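Local coordinates for protein terminal uridylyltransferase 1 (PDB 5HZD) that adds uridines from UTP to the 3'-hydroxyl of guide RNAs, ribosomal RNAs and some messenger RNAs during mitochondrial RNA editing in Trypanosoma brucei, at residues R39-R42 with I43-L47; R99-D102 with K103-V106; L142-N145 with A146-I150; R486-T489 with E490-R493. All coordinates share one frame; numbering follows the deposited sequence.

Contact 1: R39-R42 with I43-L47. With SO4 (sulfate ion), chain E.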
loop_
_atom_site.group_PDB
_atom_site.type_symbol
_atom_site.label_atom_id
_atom_site.label_comp_id
_atom_site.label_asym_id
_atom_site.label_seq_id
_atom_site.Cartn_x
_atom_site.Cartn_y
_atom_site.Cartn_z
ATOM N N ARG A 39 -7.649 33.448 -0.877
ATOM C CA ARG A 39 -9.096 33.481 -0.675
ATOM C C ARG A 39 -9.598 32.484 0.365
ATOM O O ARG A 39 -10.382 32.830 1.254
ATOM C CB ARG A 39 -9.816 33.230 -1.999
ATOM C CG ARG A 39 -11.333 33.315 -1.874
ATOM C CD ARG A 39 -12.012 33.193 -3.234
ATOM N NE ARG A 39 -11.713 31.907 -3.857
ATOM C CZ ARG A 39 -12.382 30.785 -3.609
ATOM N NH1 ARG A 39 -13.399 30.789 -2.761
ATOM N NH2 ARG A 39 -12.031 29.659 -4.207
ATOM N N LEU A 40 -9.163 31.236 0.255
ATOM C CA LEU A 40 -9.606 30.246 1.232
ATOM C C LEU A 40 -8.949 30.483 2.584
ATOM O O LEU A 40 -9.551 30.204 3.624
ATOM C CB LEU A 40 -9.327 28.824 0.738
ATOM C CG LEU A 40 -10.152 28.385 -0.471
ATOM C CD1 LEU A 40 -9.898 26.912 -0.781
ATOM C CD2 LEU A 40 -11.658 28.663 -0.242
ATOM N N ARG A 41 -7.704 30.962 2.579
ATOM C CA ARG A 41 -7.022 31.308 3.827
ATOM C C ARG A 41 -7.801 32.371 4.558
ATOM O O ARG A 41 -7.964 32.304 5.781
ATOM C CB ARG A 41 -5.580 31.782 3.576
ATOM C CG ARG A 41 -4.858 32.419 4.766
ATOM C CD ARG A 41 -3.352 32.522 4.452
ATOM N NE ARG A 41 -2.570 33.320 5.398
ATOM C CZ ARG A 41 -1.846 32.814 6.396
ATOM N NH1 ARG A 41 -1.811 31.502 6.598
ATOM N NH2 ARG A 41 -1.159 33.622 7.197
ATOM N N ARG A 42 -8.264 33.373 3.817
ATOM C CA ARG A 42 -9.040 34.443 4.435
ATOM C C ARG A 42 -10.349 33.938 5.025
ATOM O O ARG A 42 -10.716 34.321 6.144
ATOM C CB ARG A 42 -9.308 35.577 3.432
ATOM C CG ARG A 42 -8.175 36.601 3.312
ATOM C CD ARG A 42 -8.605 37.860 2.530
ATOM N NE ARG A 42 -8.758 37.601 1.099
ATOM C CZ ARG A 42 -9.906 37.272 0.513
ATOM N NH1 ARG A 42 -11.019 37.169 1.231
ATOM N NH2 ARG A 42 -9.943 37.045 -0.796
ATOM N N ILE A 43 -11.054 33.080 4.287
ATOM C CA ILE A 43 -12.296 32.491 4.808
ATOM C C ILE A 43 -12.039 31.704 6.087
ATOM O O ILE A 43 -12.734 31.893 7.096
ATOM C CB ILE A 43 -13.034 31.647 3.753
ATOM C CG1 ILE A 43 -13.487 32.555 2.606
ATOM C CG2 ILE A 43 -14.244 30.953 4.379
ATOM C CD1 ILE A 43 -13.968 31.832 1.376
ATOM N N ALA A 44 -11.025 30.841 6.072
ATOM C CA ALA A 44 -10.744 30.029 7.252
ATOM C C ALA A 44 -10.277 30.895 8.415
ATOM O O ALA A 44 -10.603 30.609 9.562
ATOM C CB ALA A 44 -9.722 28.956 6.934
ATOM N N GLN A 45 -9.530 31.962 8.131
ATOM C CA GLN A 45 -9.091 32.885 9.192
ATOM C C GLN A 45 -10.229 33.617 9.890
ATOM O O GLN A 45 -10.076 34.037 11.046
ATOM C CB GLN A 45 -8.106 33.923 8.672
ATOM C CG GLN A 45 -6.683 33.420 8.621
ATOM C CD GLN A 45 -5.774 34.368 7.885
ATOM O OE1 GLN A 45 -6.225 35.157 7.056
ATOM N NE2 GLN A 45 -4.485 34.306 8.190
ATOM N N LYS A 46 -11.354 33.792 9.203
ATOM C CA LYS A 46 -12.519 34.402 9.847
ATOM C C LYS A 46 -13.070 33.460 10.915
ATOM O O LYS A 46 -13.562 33.891 11.958
ATOM C CB LYS A 46 -13.612 34.723 8.827
ATOM C CG LYS A 46 -13.153 35.627 7.707
ATOM C CD LYS A 46 -12.638 36.960 8.231
ATOM C CE LYS A 46 -11.580 37.549 7.300
ATOM N NZ LYS A 46 -10.327 36.731 7.314
ATOM N N LEU A 47 -12.980 32.166 10.643
ATOM C CA LEU A 47 -13.513 31.147 11.545
ATOM C C LEU A 47 -12.658 30.924 12.789
ATOM O O LEU A 47 -13.165 30.552 13.850
ATOM C CB LEU A 47 -13.757 29.838 10.774
ATOM C CG LEU A 47 -15.013 29.959 9.898
ATOM C CD1 LEU A 47 -15.050 28.906 8.810
ATOM C CD2 LEU A 47 -16.271 29.852 10.757
HETATM S S SO4 E . -14.036 26.524 -3.389
HETATM O O1 SO4 E . -13.060 26.851 -4.429
HETATM O O2 SO4 E . -13.457 25.581 -2.423
HETATM O O3 SO4 E . -15.208 25.913 -4.022
HETATM O O4 SO4 E . -14.424 27.761 -2.708
HETATM O O HOH W 1 -4.545 36.165 5.300
#
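Arg42 O and the two nitrogens of Lys46 meet in the last turn of helix 37-47, a short alpha-helix that follows the C2H2-type zinc finger in the chain. The backbone bonds are those of a regular alpha-helix: Ile43 N to Arg39 O, Ala44 N to Leu40 O, Gln45 N to Arg41 O and Lys46 N to Arg42 O, the last of them 3.2 Å long and bent to 138° at the hydrogen. Arg42 O also takes a bond from the ammonium, Lys46 NZ lying 2.7 Å away, and the two donors come in from opposite faces of the carbonyl plane. Lys46 manages this because its chain curls back, bent at chi2 (-59°) and again at chi4.

Among the flat groups, Gln45 NE2 stands over one face of the Arg41 guanidinium, toward its rim, 3.5 Å from Arg41 CZ, with the planes 54° apart. The guanidinium spends Arg41 NH1 on Tyr492 OH of helix 481-497, while a water donates to Gln45 OE1 and accepts a weak bond from Arg41 NE.

Apolar contact along the helix is slight: Ile43 CD1 comes 4.2 Å from Leu40 CD2. Leu40, Ile43 and Ala44 touch helix 481-497 (Arg493, Leu496 and Tyr492), and Ala44 and Gln45 also touch Phe408 of helix 385-409.

Arg39 is paired with Asp36 and turns the edge of its guanidinium to a sulfate, probably from the crystallisation liquor: Arg39 NH2 bonds sulfate O1 at 3.0 Å, and Arg39 NH1 bonds sulfate O4 at 3.2 Å.

Contact 2: R99-D102 with K103-V106; sequences RWHD and KARV
Lys103 and Asp102 occupy the two central corners of a type I beta turn from His101 to Ala104, closed by Ala104 N bonding to His101 O at 3.0 Å. That donor sits well above the carbonyl plane, 50° out of it. The side chains at the corners diverge: Lys103 leads its ammonium off to a salt bridge with Asp132, and the carboxylate of Asp102 pairs through OD1 with Arg98.

The direct tie from Asp102 to Arg105, just beyond the turn, is through the Asp102 carbonyl. Arg105 folds back, bent at chi2 (-64°), and lays the edge of its guanidinium against the turn: Arg105 NH1 reaches Asp102 O at 2.8 Å and Ala104 O also at 2.8 Å, both acceptors close to the guanidinium plane. A water links Arg105 NH2 to Asp102 OD2, so the carboxylate is joined to the guanidinium indirectly, the two atoms being 5.4 Å apart.

Ala104 is buried beneath, its CB 4.0 Å from His101 CD2 and against Val128 of the neighbouring strand. The imidazole bonds through NE2 to Asp130 and meets the ring of Trp139. This is a tight alpha-to-beta connection, leading from helix 80-100 into edge strand 105-109 of the nucleotidyltransferase palm sheet.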
loop_
_atom_site.group_PDB
_atom_site.type_symbol
_atom_site.label_atom_id
_atom_site.label_comp_id
_atom_site.label_asym_id
_atom_site.label_seq_id
_atom_site.Cartn_x
_atom_site.Cartn_y
_atom_site.Cartn_z
ATOM N N ARG A 99 10.650 -22.454 -6.525
ATOM C CA ARG A 99 11.352 -23.162 -7.601
ATOM C C ARG A 99 12.592 -22.381 -8.033
ATOM O O ARG A 99 13.577 -22.970 -8.466
ATOM C CB ARG A 99 10.418 -23.429 -8.790
ATOM C CG ARG A 99 11.102 -23.843 -10.110
ATOM C CD ARG A 99 11.646 -25.286 -10.130
ATOM N NE ARG A 99 10.813 -26.249 -9.410
ATOM C CZ ARG A 99 9.734 -26.842 -9.910
ATOM N NH1 ARG A 99 9.325 -26.563 -11.143
ATOM N NH2 ARG A 99 9.055 -27.712 -9.170
ATOM N N TRP A 100 12.552 -21.054 -7.877
ATOM C CA TRP A 100 13.702 -20.203 -8.158
ATOM C C TRP A 100 14.690 -20.214 -6.984
ATOM O O TRP A 100 15.906 -20.366 -7.160
ATOM C CB TRP A 100 13.193 -18.792 -8.444
ATOM C CG TRP A 100 14.225 -17.733 -8.416
ATOM C CD1 TRP A 100 15.244 -17.550 -9.295
ATOM C CD2 TRP A 100 14.328 -16.703 -7.435
ATOM N NE1 TRP A 100 15.989 -16.444 -8.920
ATOM C CE2 TRP A 100 15.443 -15.909 -7.785
ATOM C CE3 TRP A 100 13.576 -16.369 -6.307
ATOM C CZ2 TRP A 100 15.850 -14.804 -7.018
ATOM C CZ3 TRP A 100 13.973 -15.281 -5.533
ATOM C CH2 TRP A 100 15.098 -14.496 -5.917
ATOM N N HIS A 101 14.162 -20.104 -5.779
ATOM C CA HIS A 101 15.012 -20.062 -4.599
ATOM C C HIS A 101 14.291 -20.734 -3.446
ATOM O O HIS A 101 13.350 -20.183 -2.892
ATOM C CB HIS A 101 15.320 -18.611 -4.242
ATOM C CG HIS A 101 16.382 -18.472 -3.212
ATOM N ND1 HIS A 101 17.711 -18.722 -3.478
ATOM C CD2 HIS A 101 16.311 -18.129 -1.906
ATOM C CE1 HIS A 101 18.417 -18.525 -2.378
ATOM N NE2 HIS A 101 17.591 -18.169 -1.411
ATOM N N ASP A 102 14.733 -21.946 -3.088
ATOM C CA ASP A 102 13.950 -22.764 -2.173
ATOM C C ASP A 102 13.681 -22.135 -0.815
ATOM O O ASP A 102 12.639 -22.398 -0.186
ATOM C CB ASP A 102 14.594 -24.144 -1.971
ATOM C CG ASP A 102 13.763 -25.016 -1.064
ATOM O OD1 ASP A 102 12.622 -25.361 -1.478
ATOM O OD2 ASP A 102 14.231 -25.311 0.074
ATOM N N LYS A 103 14.592 -21.281 -0.369
ATOM C CA LYS A 103 14.444 -20.704 0.957
ATOM C C LYS A 103 13.698 -19.365 0.955
ATOM O O LYS A 103 13.467 -18.799 2.013
ATOM C CB LYS A 103 15.807 -20.523 1.596
ATOM C CG LYS A 103 16.413 -21.870 2.024
ATOM C CD LYS A 103 17.792 -21.678 2.585
ATOM C CE LYS A 103 17.713 -21.014 3.946
ATOM N NZ LYS A 103 19.049 -20.983 4.613
ATOM N N ALA A 104 13.335 -18.873 -0.221
ATOM C CA ALA A 104 12.500 -17.678 -0.287
ATOM C C ALA A 104 11.092 -17.922 0.260
ATOM O O ALA A 104 10.490 -18.982 0.034
ATOM C CB ALA A 104 12.408 -17.188 -1.700
ATOM N N ARG A 105 10.557 -16.910 0.948
ATOM C CA ARG A 105 9.184 -16.934 1.422
ATOM C C ARG A 105 8.514 -15.640 1.004
ATOM O O ARG A 105 9.189 -14.649 0.715
ATOM C CB ARG A 105 9.117 -17.130 2.944
ATOM C CG ARG A 105 9.699 -18.488 3.406
ATOM C CD ARG A 105 8.879 -19.644 2.859
ATOM N NE ARG A 105 9.403 -20.933 3.362
ATOM C CZ ARG A 105 10.373 -21.636 2.775
ATOM N NH1 ARG A 105 10.940 -21.205 1.662
ATOM N NH2 ARG A 105 10.793 -22.772 3.322
ATOM N N VAL A 106 7.193 -15.666 0.934
ATOM C CA VAL A 106 6.432 -14.530 0.411
ATOM C C VAL A 106 5.697 -13.850 1.563
ATOM O O VAL A 106 5.008 -14.503 2.340
ATOM C CB VAL A 106 5.416 -14.992 -0.675
ATOM C CG1 VAL A 106 4.576 -13.787 -1.196
ATOM C CG2 VAL A 106 6.162 -15.622 -1.872
HETATM O O HOH W 2 13.118 -24.075 2.477
#

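Contact 3: L142-N145 with A146-I150; sequences LEKN and AVRSI
Lys144 and Arg148, one turn apart near the start of helix 143-156, bring two cationic side chains across each other at a slant. The touching falls on the methylene Arg148 CD, with Lys144 NZ 3.5 Å from it. Lys144 NZ is also 4.0 Å from Arg148 NE, a like-charge approach that is probably somewhat unfavourable, and that the bond from Lys144 NZ to His169 NE2 may offset. Lys144 reaches there along a nearly straight chain that turns only at chi4 (51°).

Asn145 approaches the same arginine differently. The two side chains run alongside, pointing the same way, and Asn145 OD1 sits at the edge of the Arg148 guanidinium, in its plane and 3.0 Å from Arg148 NH1. The amide itself is turned 65° from that plane. The bend of Arg148 at chi3 (57°) carries the guanidinium round to this position, while Arg148 CG rests 3.2 Å from Lys144 O.

Beneath these groups the backbone bonds run regularly from Ala146 N to Leu142 O, where Leu142 is the N-cap residue, through to Ser149 N on Asn145 O, 2.8 Å long. Val147 CG2, beside its own backbone N, comes 3.4 Å from Glu143 O, and the carboxylate of Glu143 pairs with Arg290.

Within the palm domain, the helix packs Val147 and Ile150 on Ile175 of strand 174-177. Ala146, Ser149 and Ile150 lie against Trp100 of helix 80-100, and Phe289 touches both Ala146 and Ile150.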
loop_
_atom_site.group_PDB
_atom_site.type_symbol
_atom_site.label_atom_id
_atom_site.label_comp_id
_atom_site.label_asym_id
_atom_site.label_seq_id
_atom_site.Cartn_x
_atom_site.Cartn_y
_atom_site.Cartn_z
ATOM N N LEU A 142 20.834 -10.267 -7.156
ATOM C CA LEU A 142 20.701 -9.207 -8.159
ATOM C C LEU A 142 19.286 -9.160 -8.695
ATOM O O LEU A 142 18.761 -10.141 -9.255
ATOM C CB LEU A 142 21.720 -9.394 -9.268
ATOM C CG LEU A 142 23.110 -8.884 -8.823
ATOM C CD1 LEU A 142 24.118 -9.141 -9.860
ATOM C CD2 LEU A 142 23.094 -7.385 -8.515
ATOM N N GLU A 143 18.627 -8.035 -8.454
ATOM C CA GLU A 143 17.190 -7.998 -8.631
ATOM C C GLU A 143 16.725 -8.020 -10.074
ATOM O O GLU A 143 15.637 -8.524 -10.339
ATOM C CB GLU A 143 16.579 -6.805 -7.879
ATOM C CG GLU A 143 16.607 -6.968 -6.369
ATOM C CD GLU A 143 16.477 -5.619 -5.682
ATOM O OE1 GLU A 143 17.457 -4.832 -5.755
ATOM O OE2 GLU A 143 15.419 -5.364 -5.086
ATOM N N LYS A 144 17.519 -7.474 -11.003
ATOM C CA LYS A 144 17.121 -7.554 -12.399
ATOM C C LYS A 144 16.988 -9.031 -12.811
ATOM O O LYS A 144 16.095 -9.424 -13.589
ATOM C CB LYS A 144 18.153 -6.836 -13.282
ATOM C CG LYS A 144 18.001 -7.096 -14.766
ATOM C CD LYS A 144 19.094 -6.416 -15.591
ATOM C CE LYS A 144 19.142 -6.985 -17.012
ATOM N NZ LYS A 144 17.798 -7.002 -17.678
ATOM N N ASN A 145 17.886 -9.862 -12.278
ATOM C CA ASN A 145 17.852 -11.266 -12.683
ATOM C C ASN A 145 16.734 -12.009 -11.991
ATOM O O ASN A 145 16.102 -12.892 -12.585
ATOM C CB ASN A 145 19.213 -11.936 -12.422
ATOM C CG ASN A 145 20.296 -11.294 -13.211
ATOM O OD1 ASN A 145 20.085 -10.953 -14.371
ATOM N ND2 ASN A 145 21.449 -11.106 -12.598
ATOM N N ALA A 146 16.459 -11.646 -10.738
ATOM C CA ALA A 146 15.351 -12.220 -9.989
ATOM C C ALA A 146 14.031 -11.918 -10.711
ATOM O O ALA A 146 13.168 -12.789 -10.875
ATOM C CB ALA A 146 15.336 -11.650 -8.566
ATOM N N VAL A 147 13.875 -10.675 -11.161
ATOM C CA VAL A 147 12.667 -10.308 -11.901
ATOM C C VAL A 147 12.501 -11.161 -13.151
ATOM O O VAL A 147 11.396 -11.673 -13.402
ATOM C CB VAL A 147 12.699 -8.809 -12.318
ATOM C CG1 VAL A 147 11.715 -8.535 -13.480
ATOM C CG2 VAL A 147 12.415 -7.923 -11.116
ATOM N N ARG A 148 13.581 -11.352 -13.915
ATOM C CA ARG A 148 13.496 -12.148 -15.157
ATOM C C ARG A 148 13.228 -13.621 -14.820
ATOM O O ARG A 148 12.405 -14.249 -15.472
ATOM C CB ARG A 148 14.747 -11.965 -16.030
ATOM C CG ARG A 148 14.925 -10.478 -16.408
ATOM C CD ARG A 148 16.318 -10.097 -16.867
ATOM N NE ARG A 148 16.748 -10.894 -18.002
ATOM C CZ ARG A 148 17.832 -11.664 -17.984
ATOM N NH1 ARG A 148 18.586 -11.723 -16.880
ATOM N NH2 ARG A 148 18.168 -12.369 -19.065
ATOM N N SER A 149 13.885 -14.142 -13.785
ATOM C CA SER A 149 13.684 -15.555 -13.410
ATOM C C SER A 149 12.257 -15.845 -13.015
ATOM O O SER A 149 11.656 -16.831 -13.494
ATOM C CB SER A 149 14.617 -15.939 -12.253
ATOM O OG SER A 149 15.966 -15.907 -12.686
ATOM N N ILE A 150 11.686 -15.013 -12.153
ATOM C CA ILE A 150 10.328 -15.280 -11.681
ATOM C C ILE A 150 9.285 -15.005 -12.773
ATOM O O ILE A 150 8.276 -15.710 -12.868
ATOM C CB ILE A 150 10.058 -14.545 -10.375
ATOM C CG1 ILE A 150 10.971 -15.169 -9.296
ATOM C CG2 ILE A 150 8.600 -14.678 -9.977
ATOM C CD1 ILE A 150 11.039 -14.340 -8.070
#

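Contact 4: R486-T489 with E490-R493; sequences RVRT and ELYR. With SO4 (sulfate ion), chain E.
Glu490 OE2 is gripped by two donors: Arg493 NH2 at 2.8 Å and a water at 2.6 Å. The same water donates to Arg486 O, which also accepts the backbone bond of Glu490 N, and joins the carboxylate to the preceding turn. Arg493 holds the carboxylate side-on with two nitrogens, its NE bonding Glu490 OE1 at 2.9 Å. Both bonds are nearly straight and lie in the guanidinium plane, but meet the syn sides of the oxygens about 30° out of the carboxylate plane.

With its remaining nitrogen, NH1, Arg493 bonds sulfate O2 at 2.9 Å. Thr489 runs alongside Arg493; its methyl CG2, anti to the backbone N, is thereby laid 3.6 Å from Arg493 NH2, while its hydroxyl bonds back to Leu485 O.

Val487 and Leu491 lie side by side, pointing the same way, with Val487 CG1 4.1 Å from Leu491 CD1. Tyr492 CD2 comes 3.1 Å from Arg488 O, and Arg488 NH2 lies 3.4 Å from Tyr492 OH at a poor angle for a bond, planes 38° apart; the hydroxyl is bonded to Arg41.

This is an alpha-helix packed between helices 37-47, 310-324 and 385-409, with an i to i+3 salt bridge along it.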
loop_
_atom_site.group_PDB
_atom_site.type_symbol
_atom_site.label_atom_id
_atom_site.label_comp_id
_atom_site.label_asym_id
_atom_site.label_seq_id
_atom_site.Cartn_x
_atom_site.Cartn_y
_atom_site.Cartn_z
ATOM N N ARG A 486 -0.085 25.374 -2.727
ATOM C CA ARG A 486 -1.133 24.502 -3.277
ATOM C C ARG A 486 -1.602 23.490 -2.234
ATOM O O ARG A 486 -2.802 23.231 -2.104
ATOM C CB ARG A 486 -0.678 23.813 -4.581
ATOM C CG ARG A 486 -0.489 24.816 -5.723
ATOM C CD ARG A 486 0.143 24.183 -6.975
ATOM N NE ARG A 486 -0.710 23.123 -7.512
ATOM C CZ ARG A 486 -1.704 23.348 -8.366
ATOM N NH1 ARG A 486 -1.956 24.587 -8.768
ATOM N NH2 ARG A 486 -2.447 22.341 -8.815
ATOM N N VAL A 487 -0.674 22.924 -1.474
ATOM C CA VAL A 487 -1.026 22.000 -0.406
ATOM C C VAL A 487 -1.816 22.715 0.690
ATOM O O VAL A 487 -2.872 22.246 1.113
ATOM C CB VAL A 487 0.224 21.336 0.202
ATOM C CG1 VAL A 487 -0.180 20.460 1.395
ATOM C CG2 VAL A 487 0.909 20.470 -0.867
ATOM N N ARG A 488 -1.304 23.851 1.157
ATOM C CA ARG A 488 -2.020 24.616 2.174
ATOM C C ARG A 488 -3.426 24.970 1.709
ATOM O O ARG A 488 -4.356 24.966 2.516
ATOM C CB ARG A 488 -1.270 25.893 2.554
ATOM C CG ARG A 488 0.090 25.654 3.259
ATOM C CD ARG A 488 -0.011 24.850 4.570
ATOM N NE ARG A 488 -0.775 25.562 5.598
ATOM C CZ ARG A 488 -0.291 26.520 6.395
ATOM N NH1 ARG A 488 0.979 26.940 6.303
ATOM N NH2 ARG A 488 -1.080 27.066 7.308
ATOM N N THR A 489 -3.583 25.320 0.433
ATOM C CA THR A 489 -4.913 25.623 -0.124
ATOM C C THR A 489 -5.879 24.481 0.127
ATOM O O THR A 489 -7.013 24.703 0.604
ATOM C CB THR A 489 -4.886 25.855 -1.653
ATOM O OG1 THR A 489 -4.083 27.003 -1.948
ATOM C CG2 THR A 489 -6.279 26.128 -2.200
ATOM N N GLU A 490 -5.429 23.267 -0.190
ATOM C CA GLU A 490 -6.289 22.094 -0.024
ATOM C C GLU A 490 -6.598 21.786 1.441
ATOM O O GLU A 490 -7.704 21.299 1.751
ATOM C CB GLU A 490 -5.722 20.866 -0.750
ATOM C CG GLU A 490 -5.554 21.066 -2.280
ATOM C CD GLU A 490 -6.821 21.546 -2.996
ATOM O OE1 GLU A 490 -7.954 21.144 -2.619
ATOM O OE2 GLU A 490 -6.695 22.367 -3.957
ATOM N N LEU A 491 -5.671 22.078 2.349
ATOM C CA LEU A 491 -5.973 21.852 3.770
ATOM C C LEU A 491 -7.054 22.841 4.225
ATOM O O LEU A 491 -7.974 22.455 4.966
ATOM C CB LEU A 491 -4.694 21.992 4.590
ATOM C CG LEU A 491 -3.728 20.832 4.385
ATOM C CD1 LEU A 491 -2.334 21.241 4.849
ATOM C CD2 LEU A 491 -4.185 19.578 5.146
ATOM N N TYR A 492 -6.988 24.099 3.775
ATOM C CA TYR A 492 -8.052 25.045 4.127
ATOM C C TYR A 492 -9.362 24.583 3.527
ATOM O O TYR A 492 -10.404 24.695 4.176
ATOM C CB TYR A 492 -7.782 26.471 3.600
ATOM C CG TYR A 492 -6.606 27.173 4.191
ATOM C CD1 TYR A 492 -6.501 27.358 5.562
ATOM C CD2 TYR A 492 -5.619 27.704 3.367
ATOM C CE1 TYR A 492 -5.410 28.028 6.111
ATOM C CE2 TYR A 492 -4.521 28.370 3.898
ATOM C CZ TYR A 492 -4.431 28.534 5.263
ATOM O OH TYR A 492 -3.343 29.186 5.807
ATOM N N ARG A 493 -9.337 24.089 2.279
ATOM C CA ARG A 493 -10.547 23.677 1.595
ATOM C C ARG A 493 -11.173 22.495 2.343
ATOM O O ARG A 493 -12.404 22.456 2.522
ATOM C CB ARG A 493 -10.245 23.312 0.145
ATOM C CG ARG A 493 -11.488 23.231 -0.701
ATOM C CD ARG A 493 -11.303 22.648 -2.087
ATOM N NE ARG A 493 -10.079 23.046 -2.771
ATOM C CZ ARG A 493 -9.910 24.134 -3.523
ATOM N NH1 ARG A 493 -10.875 25.043 -3.716
ATOM N NH2 ARG A 493 -8.730 24.320 -4.083
HETATM S S SO4 E . -14.036 26.524 -3.389
HETATM O O1 SO4 E . -13.060 26.851 -4.429
HETATM O O2 SO4 E . -13.457 25.581 -2.423
HETATM O O3 SO4 E . -15.208 25.913 -4.022
HETATM O O4 SO4 E . -14.424 27.761 -2.708
HETATM O O HOH W 3 -4.377 23.151 -4.743
#

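Overall arrangement
The four contacts form two touching pairs on opposite sides of the chain's centre. Contacts 1 and 4, centres 11 Å apart, join helix 37-47 to helix 481-497: Ala44 CB packs 3.8 Å from Tyr492 CD1, and Arg39 and Arg493 share one sulfate. Contact 4 is also near the zinc finger, the Arg486 side chain about 9 Å from that of His30, a zinc ligand. Contacts 2 and 3, centres 13 Å apart, meet in the palm domain, where Trp100 CD1 lies 3.4 Å from Ser149 CB. The side chains of Arg105 and UTP-binding Ile294 are about 9 Å apart. Contacts 1 and 2 have centres about 57 Å apart.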